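Local coordinates for protein L-hydantoinase (Arthrobacter aurescens, PDB 1GKR) that hydrolyses the cyclic amide ring of substituted hydantoins, preferring aryl over alkyl derivatives, with a two-zinc centre and a stereoselectivity that depends on the substrate, at residues 76-81 / 405-410; 178-183 / 231-236; 311-316 / 336-341. All blocks are in the same frame, centred on the assembly; numbering follows the deposited sequence.

Contact 1 (76-81 / 405-410); sequences ELDSES and FRSLHK
The carboxylate of Asp78 grips the backbone of loop 405-410: OD1 accepts from Leu408 N at 3.2 Å, a nearly straight bond (164°) that arrives from above the carboxylate plane. OD1 also takes Arg74 N, while OD2 is bonded to His313 NE2 and receives a water that in turn accepts from His409 N. Replacing Asp78 by an alanine would probably leave Leu408 N and the His313 ring each without its carboxylate oxygen. Helix 75-85, which follows strand 51-62 of the TIM barrel typical of metal-dependent amidohydrolases, here meets a loop that joins strands 398-399 and 418-428. The charged contact is a salt bridge, Glu80 OE1 to Arg406 NH2 at 2.6 Å. Its hydrogen bond is weak, with the carboxylate and guanidinium planes 36° apart, and the other carboxylate oxygen, OE2, pairs with Lys118. Bends at chi2 and chi3 (-71° for chi2) fold the Arg406 chain back to Glu80, and a water bridges Glu80 OE1 and Arg406 O. Another water donates to both Ser81 OG and Ser407 OG; Ser81 OG is also bonded to Glu339. Apolar contact comes from Leu77 CD1, 4.0 Å from Leu408 CD1, where the two side chains slant across each other.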
loop_
_atom_site.group_PDB
_atom_site.type_symbol
_atom_site.label_atom_id
_atom_site.label_comp_id
_atom_site.label_asym_id
_atom_site.label_seq_id
_atom_site.Cartn_x
_atom_site.Cartn_y
_atom_site.Cartn_z
ATOM N N GLU A 76 -13.452 31.833 34.985
ATOM C CA GLU A 76 -14.815 31.885 35.531
ATOM C C GLU A 76 -15.884 32.212 34.519
ATOM O O GLU A 76 -17.065 32.016 34.796
ATOM C CB GLU A 76 -14.968 32.896 36.671
ATOM C CG GLU A 76 -13.704 33.443 37.254
ATOM C CD GLU A 76 -13.057 34.453 36.350
ATOM O OE1 GLU A 76 -13.785 35.344 35.860
ATOM O OE2 GLU A 76 -11.823 34.352 36.140
ATOM N N LEU A 77 -15.508 32.732 33.359
ATOM C CA LEU A 77 -16.532 33.034 32.369
ATOM C C LEU A 77 -16.702 31.903 31.374
ATOM O O LEU A 77 -17.781 31.319 31.274
ATOM C CB LEU A 77 -16.211 34.330 31.635
ATOM C CG LEU A 77 -16.153 35.526 32.578
ATOM C CD1 LEU A 77 -15.999 36.800 31.776
ATOM C CD2 LEU A 77 -17.416 35.559 33.418
ATOM N N ASP A 78 -15.633 31.585 30.653
ATOM C CA ASP A 78 -15.668 30.521 29.657
ATOM C C ASP A 78 -16.008 29.149 30.235
ATOM O O ASP A 78 -16.656 28.342 29.566
ATOM C CB ASP A 78 -14.333 30.462 28.920
ATOM C CG ASP A 78 -14.029 31.743 28.187
ATOM O OD1 ASP A 78 -14.072 32.810 28.834
ATOM O OD2 ASP A 78 -13.749 31.689 26.972
ATOM N N SER A 79 -15.588 28.868 31.465
ATOM C CA SER A 79 -15.918 27.572 32.021
ATOM C C SER A 79 -17.443 27.472 32.214
ATOM O O SER A 79 -17.994 26.384 32.368
ATOM C CB SER A 79 -15.157 27.316 33.334
ATOM O OG SER A 79 -15.741 27.974 34.434
ATOM N N GLU A 80 -18.141 28.598 32.197
ATOM C CA GLU A 80 -19.593 28.524 32.329
ATOM C C GLU A 80 -20.150 28.070 30.986
ATOM O O GLU A 80 -21.179 27.400 30.931
ATOM C CB GLU A 80 -20.201 29.876 32.713
ATOM C CG GLU A 80 -19.885 30.310 34.130
ATOM C CD GLU A 80 -20.936 31.246 34.693
ATOM O OE1 GLU A 80 -21.695 31.828 33.889
ATOM O OE2 GLU A 80 -20.998 31.408 35.934
ATOM N N SER A 81 -19.474 28.447 29.904
ATOM C CA SER A 81 -19.905 28.030 28.576
ATOM C C SER A 81 -19.770 26.516 28.497
ATOM O O SER A 81 -20.627 25.841 27.922
ATOM C CB SER A 81 -19.042 28.659 27.483
ATOM O OG SER A 81 -19.458 29.975 27.189
ATOM N N PHE A 405 -23.712 33.901 24.977
ATOM C CA PHE A 405 -22.566 33.137 25.452
ATOM C C PHE A 405 -22.126 33.599 26.823
ATOM O O PHE A 405 -22.119 34.791 27.117
ATOM C CB PHE A 405 -21.388 33.277 24.490
ATOM C CG PHE A 405 -21.471 32.383 23.285
ATOM C CD1 PHE A 405 -22.628 31.658 23.009
ATOM C CD2 PHE A 405 -20.388 32.279 22.411
ATOM C CE1 PHE A 405 -22.707 30.848 21.880
ATOM C CE2 PHE A 405 -20.459 31.471 21.277
ATOM C CZ PHE A 405 -21.619 30.753 21.010
ATOM N N ARG A 406 -21.737 32.648 27.656
ATOM C CA ARG A 406 -21.291 32.959 29.002
ATOM C C ARG A 406 -19.804 33.318 29.033
ATOM O O ARG A 406 -19.305 33.845 30.022
ATOM C CB ARG A 406 -21.554 31.754 29.893
ATOM C CG ARG A 406 -22.945 31.175 29.688
ATOM C CD ARG A 406 -23.973 32.110 30.246
ATOM N NE ARG A 406 -23.782 32.259 31.687
ATOM C CZ ARG A 406 -23.961 33.395 32.362
ATOM N NH1 ARG A 406 -24.336 34.504 31.729
ATOM N NH2 ARG A 406 -23.772 33.418 33.677
ATOM N N SER A 407 -19.103 33.041 27.940
ATOM C CA SER A 407 -17.670 33.307 27.853
ATOM C C SER A 407 -17.336 34.788 27.729
ATOM O O SER A 407 -18.224 35.624 27.558
ATOM C CB SER A 407 -17.081 32.567 26.655
ATOM O OG SER A 407 -17.699 32.994 25.458
ATOM N N LEU A 408 -16.046 35.105 27.806
ATOM C CA LEU A 408 -15.603 36.488 27.688
ATOM C C LEU A 408 -16.042 37.067 26.349
ATOM O O LEU A 408 -16.610 38.147 26.303
ATOM C CB LEU A 408 -14.084 36.593 27.808
ATOM C CG LEU A 408 -13.611 38.041 27.653
ATOM C CD1 LEU A 408 -14.128 38.837 28.840
ATOM C CD2 LEU A 408 -12.090 38.124 27.558
ATOM N N HIS A 409 -15.775 36.357 25.261
ATOM C CA HIS A 409 -16.185 36.841 23.957
ATOM C C HIS A 409 -17.570 36.357 23.560
ATOM O O HIS A 409 -18.013 35.288 23.976
ATOM C CB HIS A 409 -15.150 36.458 22.913
ATOM C CG HIS A 409 -13.889 37.247 23.035
ATOM N ND1 HIS A 409 -13.871 38.624 22.972
ATOM C CD2 HIS A 409 -12.614 36.862 23.280
ATOM C CE1 HIS A 409 -12.639 39.053 23.174
ATOM N NE2 HIS A 409 -11.858 38.005 23.365
ATOM N N LYS A 410 -18.250 37.149 22.743
ATOM C CA LYS A 410 -19.606 36.829 22.337
ATOM C C LYS A 410 -19.870 36.743 20.847
ATOM O O LYS A 410 -20.737 37.440 20.338
ATOM C CB LYS A 410 -20.567 37.859 22.931
ATOM C CG LYS A 410 -21.115 37.541 24.312
ATOM C CD LYS A 410 -20.194 37.905 25.455
ATOM C CE LYS A 410 -20.936 37.648 26.772
ATOM N NZ LYS A 410 -20.079 37.769 27.986
HETATM O O HOH W 1 -13.628 34.156 25.546
HETATM O O HOH W 2 -20.452 34.124 32.837
HETATM O O HOH W 3 -18.250 30.499 24.406
#

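Contact 2 (178-183 / 231-236); sequences SVIVVH and AGCRLI. With ZN (zinc ion), chain E.
Ile236 lies alongside Val181, both pointing the same way, with its CB 3.8 Å from Val181 CG1. With CG1 placed beside its backbone N (chi1 -64°), Ile236 carries CD1 back to 4.1 Å from Val179 CG1. On the opposite face of the sheet Ile180 CG2 packs against Cys233 SG at 3.9 Å and against Leu235 CD1 at 4.0 Å. Val182 CG1 meets that same Leu235 CD1, the two side chains crossing at about a right angle. The backbones pair in parallel: Ile180 N donates to Arg234 O at 3.1 Å and Ile180 O accepts from Ile236 N at 3.0 Å, while the bond from Val182 N to Ile236 O is weak. Ahead of these bonds, a water spans Ser178 O and Arg234 N. Further along the same segment as Ser178, His183 ND1 binds a zinc ion at 2.0 Å, a site completed by His239 and the carbamate of Lys147. The pair belongs to the parallel barrel of the amidohydrolase fold, its strands leading to the metal centre. Ile180 and Cys233 pack on helix 163-176, Val179 and Ile236 on Phe372 of helix 357-372, and strand 259-263 flanks strand 234-237, where Arg234 and Ile236 touch it.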
loop_
_atom_site.group_PDB
_atom_site.type_symbol
_atom_site.label_atom_id
_atom_site.label_comp_id
_atom_site.label_asym_id
_atom_site.label_seq_id
_atom_site.Cartn_x
_atom_site.Cartn_y
_atom_site.Cartn_z
ATOM N N SER A 178 4.057 9.922 28.659
ATOM C CA SER A 178 3.055 10.961 28.580
ATOM C C SER A 178 2.418 10.940 27.201
ATOM O O SER A 178 2.470 9.931 26.504
ATOM C CB SER A 178 3.708 12.318 28.844
ATOM O OG SER A 178 2.749 13.364 28.848
ATOM N N VAL A 179 1.813 12.058 26.813
ATOM C CA VAL A 179 1.173 12.192 25.509
ATOM C C VAL A 179 1.676 13.488 24.897
ATOM O O VAL A 179 1.877 14.463 25.609
ATOM C CB VAL A 179 -0.366 12.315 25.650
ATOM C CG1 VAL A 179 -1.019 12.411 24.278
ATOM C CG2 VAL A 179 -0.901 11.152 26.420
ATOM N N ILE A 180 1.899 13.499 23.589
ATOM C CA ILE A 180 2.317 14.716 22.911
ATOM C C ILE A 180 1.295 14.963 21.799
ATOM O O ILE A 180 0.937 14.046 21.055
ATOM C CB ILE A 180 3.720 14.589 22.283
ATOM C CG1 ILE A 180 4.063 15.865 21.516
ATOM C CG2 ILE A 180 3.772 13.424 21.335
ATOM C CD1 ILE A 180 4.251 17.072 22.409
ATOM N N VAL A 181 0.784 16.183 21.715
ATOM C CA VAL A 181 -0.157 16.510 20.661
ATOM C C VAL A 181 0.565 17.587 19.877
ATOM O O VAL A 181 1.346 18.342 20.449
ATOM C CB VAL A 181 -1.507 17.049 21.229
ATOM C CG1 VAL A 181 -2.062 16.079 22.228
ATOM C CG2 VAL A 181 -1.331 18.400 21.876
ATOM N N VAL A 182 0.340 17.661 18.574
ATOM C CA VAL A 182 1.019 18.680 17.783
ATOM C C VAL A 182 0.067 19.345 16.816
ATOM O O VAL A 182 -0.974 18.790 16.473
ATOM C CB VAL A 182 2.183 18.094 16.930
ATOM C CG1 VAL A 182 3.054 17.215 17.762
ATOM C CG2 VAL A 182 1.638 17.323 15.777
ATOM N N HIS A 183 0.435 20.549 16.399
ATOM C CA HIS A 183 -0.322 21.294 15.406
ATOM C C HIS A 183 0.527 21.004 14.171
ATOM O O HIS A 183 1.664 21.478 14.061
ATOM C CB HIS A 183 -0.307 22.794 15.720
ATOM C CG HIS A 183 -0.963 23.633 14.667
ATOM N ND1 HIS A 183 -2.096 24.383 14.913
ATOM C CD2 HIS A 183 -0.652 23.832 13.361
ATOM C CE1 HIS A 183 -2.456 25.007 13.805
ATOM N NE2 HIS A 183 -1.598 24.688 12.847
ATOM N N ALA A 231 10.249 7.306 17.532
ATOM C CA ALA A 231 10.286 7.601 18.961
ATOM C C ALA A 231 9.388 6.723 19.830
ATOM O O ALA A 231 9.726 6.452 20.976
ATOM C CB ALA A 231 9.930 9.065 19.188
ATOM N N GLY A 232 8.229 6.331 19.301
ATOM C CA GLY A 232 7.302 5.480 20.037
ATOM C C GLY A 232 6.398 6.115 21.084
ATOM O O GLY A 232 5.768 5.408 21.875
ATOM N N CYS A 233 6.323 7.441 21.099
ATOM C CA CYS A 233 5.494 8.164 22.064
ATOM C C CYS A 233 4.048 8.236 21.598
ATOM O O CYS A 233 3.789 8.235 20.402
ATOM C CB CYS A 233 6.021 9.589 22.216
ATOM S SG CYS A 233 6.152 10.478 20.623
ATOM N N ARG A 234 3.102 8.303 22.533
ATOM C CA ARG A 234 1.699 8.414 22.145
ATOM C C ARG A 234 1.555 9.803 21.514
ATOM O O ARG A 234 1.917 10.814 22.117
ATOM C CB ARG A 234 0.776 8.297 23.352
ATOM C CG ARG A 234 -0.584 7.781 22.948
ATOM C CD ARG A 234 -1.658 8.125 23.933
ATOM N NE ARG A 234 -1.800 7.201 25.059
ATOM C CZ ARG A 234 -2.038 5.900 24.947
ATOM N NH1 ARG A 234 -2.140 5.344 23.754
ATOM N NH2 ARG A 234 -2.233 5.165 26.032
ATOM N N LEU A 235 1.039 9.844 20.295
ATOM C CA LEU A 235 0.888 11.080 19.556
ATOM C C LEU A 235 -0.539 11.339 19.094
ATOM O O LEU A 235 -1.200 10.446 18.578
ATOM C CB LEU A 235 1.788 11.024 18.331
ATOM C CG LEU A 235 1.503 12.079 17.263
ATOM C CD1 LEU A 235 1.843 13.432 17.834
ATOM C CD2 LEU A 235 2.329 11.827 16.012
ATOM N N ILE A 236 -1.026 12.555 19.278
ATOM C CA ILE A 236 -2.361 12.876 18.799
ATOM C C ILE A 236 -2.220 14.044 17.850
ATOM O O ILE A 236 -1.734 15.090 18.258
ATOM C CB ILE A 236 -3.304 13.368 19.900
ATOM C CG1 ILE A 236 -3.546 12.284 20.939
ATOM C CG2 ILE A 236 -4.632 13.778 19.269
ATOM C CD1 ILE A 236 -4.470 12.741 22.054
HETATM ZN ZN ZN E . -3.501 24.627 16.384
HETATM O O HOH W 4 4.323 8.049 24.912
#

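Contact 3 (311-316 / 336-341); sequences SDHGGH and LGLETS. With ZN (zinc ion), chain F.
His313 is held by two neighbouring backbone N-H groups that converge on one ring nitrogen: Gly337 N and Leu338 N each donate to ND1, both at 3.0 Å. Neither donor lies exactly in the ring plane. Gly337 N is tilted 17° from it and Leu338 N stands 37° out. With CG anti to the backbone N (chi1 171°), the imidazole extends into the bend at 336-338, with its far nitrogen, NE2, bonded to Asp78. Because ND1 accepts twice, NE2 is probably the donor in that bond, and the ring is fixed at both nitrogens.

Apolar groups add to this grip. Leu338 places CD2 over one face of the ring, 3.6 Å from its centroid, a CH-pi contact, and the two side chains cross at about a right angle. Leu336 comes in obliquely, its CD2 3.5 Å from His313 CE1 and 3.7 Å from Gly315 CA, and so packs against the glycine pair that follows the histidine.

Within the segments, Ser311 OG accepts from His313 N, forming an ST turn, and is also bonded to Asp58; Gly337 O accepts from both Thr340 N and Ser341 N at the approach to helix 341-350.

The metal bond belongs to Asp312, which takes no part in the packing on 336-341: OD1 binds a zinc ion at 2.1 Å, and OD2 accepts from the water on that ion. His60, His62 and the carbamate of Lys147 complete the site.

The short, weakly bonded strand at about 313-314 runs parallel to strand 51-62, with His313 bonded to His62 through the backbone, while Leu338 touches Asp58 and Val61 of that strand and Ser81 and Ala82 of helix 75-85.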
loop_
_atom_site.group_PDB
_atom_site.type_symbol
_atom_site.label_atom_id
_atom_site.label_comp_id
_atom_site.label_asym_id
_atom_site.label_seq_id
_atom_site.Cartn_x
_atom_site.Cartn_y
_atom_site.Cartn_z
ATOM N N SER A 311 -12.944 20.940 20.633
ATOM C CA SER A 311 -13.485 22.198 20.122
ATOM C C SER A 311 -12.463 23.197 19.595
ATOM O O SER A 311 -12.697 23.876 18.589
ATOM C CB SER A 311 -14.308 22.879 21.211
ATOM O OG SER A 311 -13.468 23.210 22.303
ATOM N N ASP A 312 -11.320 23.260 20.265
ATOM C CA ASP A 312 -10.283 24.229 19.928
ATOM C C ASP A 312 -10.879 25.628 20.203
ATOM O O ASP A 312 -10.648 26.600 19.477
ATOM C CB ASP A 312 -9.818 24.103 18.477
ATOM C CG ASP A 312 -8.534 24.890 18.219
ATOM O OD1 ASP A 312 -7.764 25.097 19.184
ATOM O OD2 ASP A 312 -8.281 25.297 17.065
ATOM N N HIS A 313 -11.674 25.686 21.266
ATOM C CA HIS A 313 -12.300 26.910 21.746
ATOM C C HIS A 313 -11.177 27.912 22.043
ATOM O O HIS A 313 -10.241 27.615 22.787
ATOM C CB HIS A 313 -13.065 26.595 23.032
ATOM C CG HIS A 313 -13.578 27.800 23.753
ATOM N ND1 HIS A 313 -14.815 28.351 23.496
ATOM C CD2 HIS A 313 -13.026 28.551 24.738
ATOM C CE1 HIS A 313 -15.006 29.385 24.297
ATOM N NE2 HIS A 313 -13.936 29.527 25.059
ATOM N N GLY A 314 -11.271 29.100 21.467
ATOM C CA GLY A 314 -10.243 30.089 21.698
ATOM C C GLY A 314 -10.699 31.447 21.229
ATOM O O GLY A 314 -11.017 31.632 20.051
ATOM N N GLY A 315 -10.726 32.397 22.159
ATOM C CA GLY A 315 -11.168 33.738 21.833
ATOM C C GLY A 315 -10.104 34.628 21.228
ATOM O O GLY A 315 -8.927 34.307 21.224
ATOM N N HIS A 316 -10.546 35.751 20.693
ATOM C CA HIS A 316 -9.674 36.738 20.092
ATOM C C HIS A 316 -10.480 38.016 20.210
ATOM O O HIS A 316 -11.691 38.008 19.976
ATOM C CB HIS A 316 -9.428 36.434 18.619
ATOM C CG HIS A 316 -7.988 36.509 18.226
ATOM N ND1 HIS A 316 -7.186 35.391 18.112
ATOM C CD2 HIS A 316 -7.188 37.573 17.976
ATOM C CE1 HIS A 316 -5.955 35.763 17.811
ATOM N NE2 HIS A 316 -5.929 37.083 17.724
ATOM N N LEU A 336 -14.706 30.360 19.018
ATOM C CA LEU A 336 -15.203 29.854 20.298
ATOM C C LEU A 336 -15.934 28.570 19.953
ATOM O O LEU A 336 -16.366 28.400 18.816
ATOM C CB LEU A 336 -16.171 30.851 20.939
ATOM C CG LEU A 336 -15.572 32.223 21.259
ATOM C CD1 LEU A 336 -16.616 33.103 21.898
ATOM C CD2 LEU A 336 -14.412 32.069 22.211
ATOM N N GLY A 337 -16.061 27.656 20.909
ATOM C CA GLY A 337 -16.746 26.409 20.614
ATOM C C GLY A 337 -17.202 25.635 21.829
ATOM O O GLY A 337 -17.905 24.629 21.717
ATOM N N LEU A 338 -16.815 26.112 23.000
ATOM C CA LEU A 338 -17.172 25.453 24.240
ATOM C C LEU A 338 -18.673 25.339 24.466
ATOM O O LEU A 338 -19.154 24.386 25.075
ATOM C CB LEU A 338 -16.543 26.212 25.390
ATOM C CG LEU A 338 -15.664 25.437 26.350
ATOM C CD1 LEU A 338 -15.004 24.278 25.662
ATOM C CD2 LEU A 338 -14.625 26.403 26.911
ATOM N N GLU A 339 -19.420 26.313 23.973
ATOM C CA GLU A 339 -20.860 26.319 24.179
ATOM C C GLU A 339 -21.650 25.707 23.030
ATOM O O GLU A 339 -22.821 25.373 23.191
ATOM C CB GLU A 339 -21.320 27.758 24.435
ATOM C CG GLU A 339 -22.431 27.874 25.454
ATOM C CD GLU A 339 -22.694 29.304 25.873
ATOM O OE1 GLU A 339 -21.741 29.975 26.316
ATOM O OE2 GLU A 339 -23.856 29.750 25.764
ATOM N N THR A 340 -21.004 25.538 21.881
ATOM C CA THR A 340 -21.665 24.991 20.700
ATOM C C THR A 340 -21.201 23.610 20.212
ATOM O O THR A 340 -21.789 23.048 19.285
ATOM C CB THR A 340 -21.510 25.960 19.533
ATOM O OG1 THR A 340 -20.121 26.218 19.310
ATOM C CG2 THR A 340 -22.206 27.255 19.836
ATOM N N SER A 341 -20.158 23.060 20.828
ATOM C CA SER A 341 -19.632 21.780 20.400
ATOM C C SER A 341 -20.611 20.607 20.434
ATOM O O SER A 341 -20.865 19.976 19.404
ATOM C CB SER A 341 -18.411 21.435 21.221
ATOM O OG SER A 341 -17.830 20.276 20.693
HETATM ZN ZN ZN F . -5.641 24.965 19.219
HETATM O O HOH W 5 -5.554 26.271 17.084
#

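Contacts 1 and 3 are neighbours, their centres 10 Å apart; they share helix 75-85, on which Leu338 of contact 3 packs, and are joined by polar bonds of Asp78 and Ser81. Contact 2 stands apart, on the other side of the chain's centre from contact 1, and its nearest atoms are about 7 Å from those of contact 3. Contacts 2 and 3 are buried and each supplies a zinc ligand, one to each ion; contact 1 is only partly buried and binds no metal itself. The chemistry follows: parallel strand pairing with aliphatic packing in contact 2, a histidine clasped by loop amides in contact 3, and a carboxylate, an ion pair and bridging waters in contact 1.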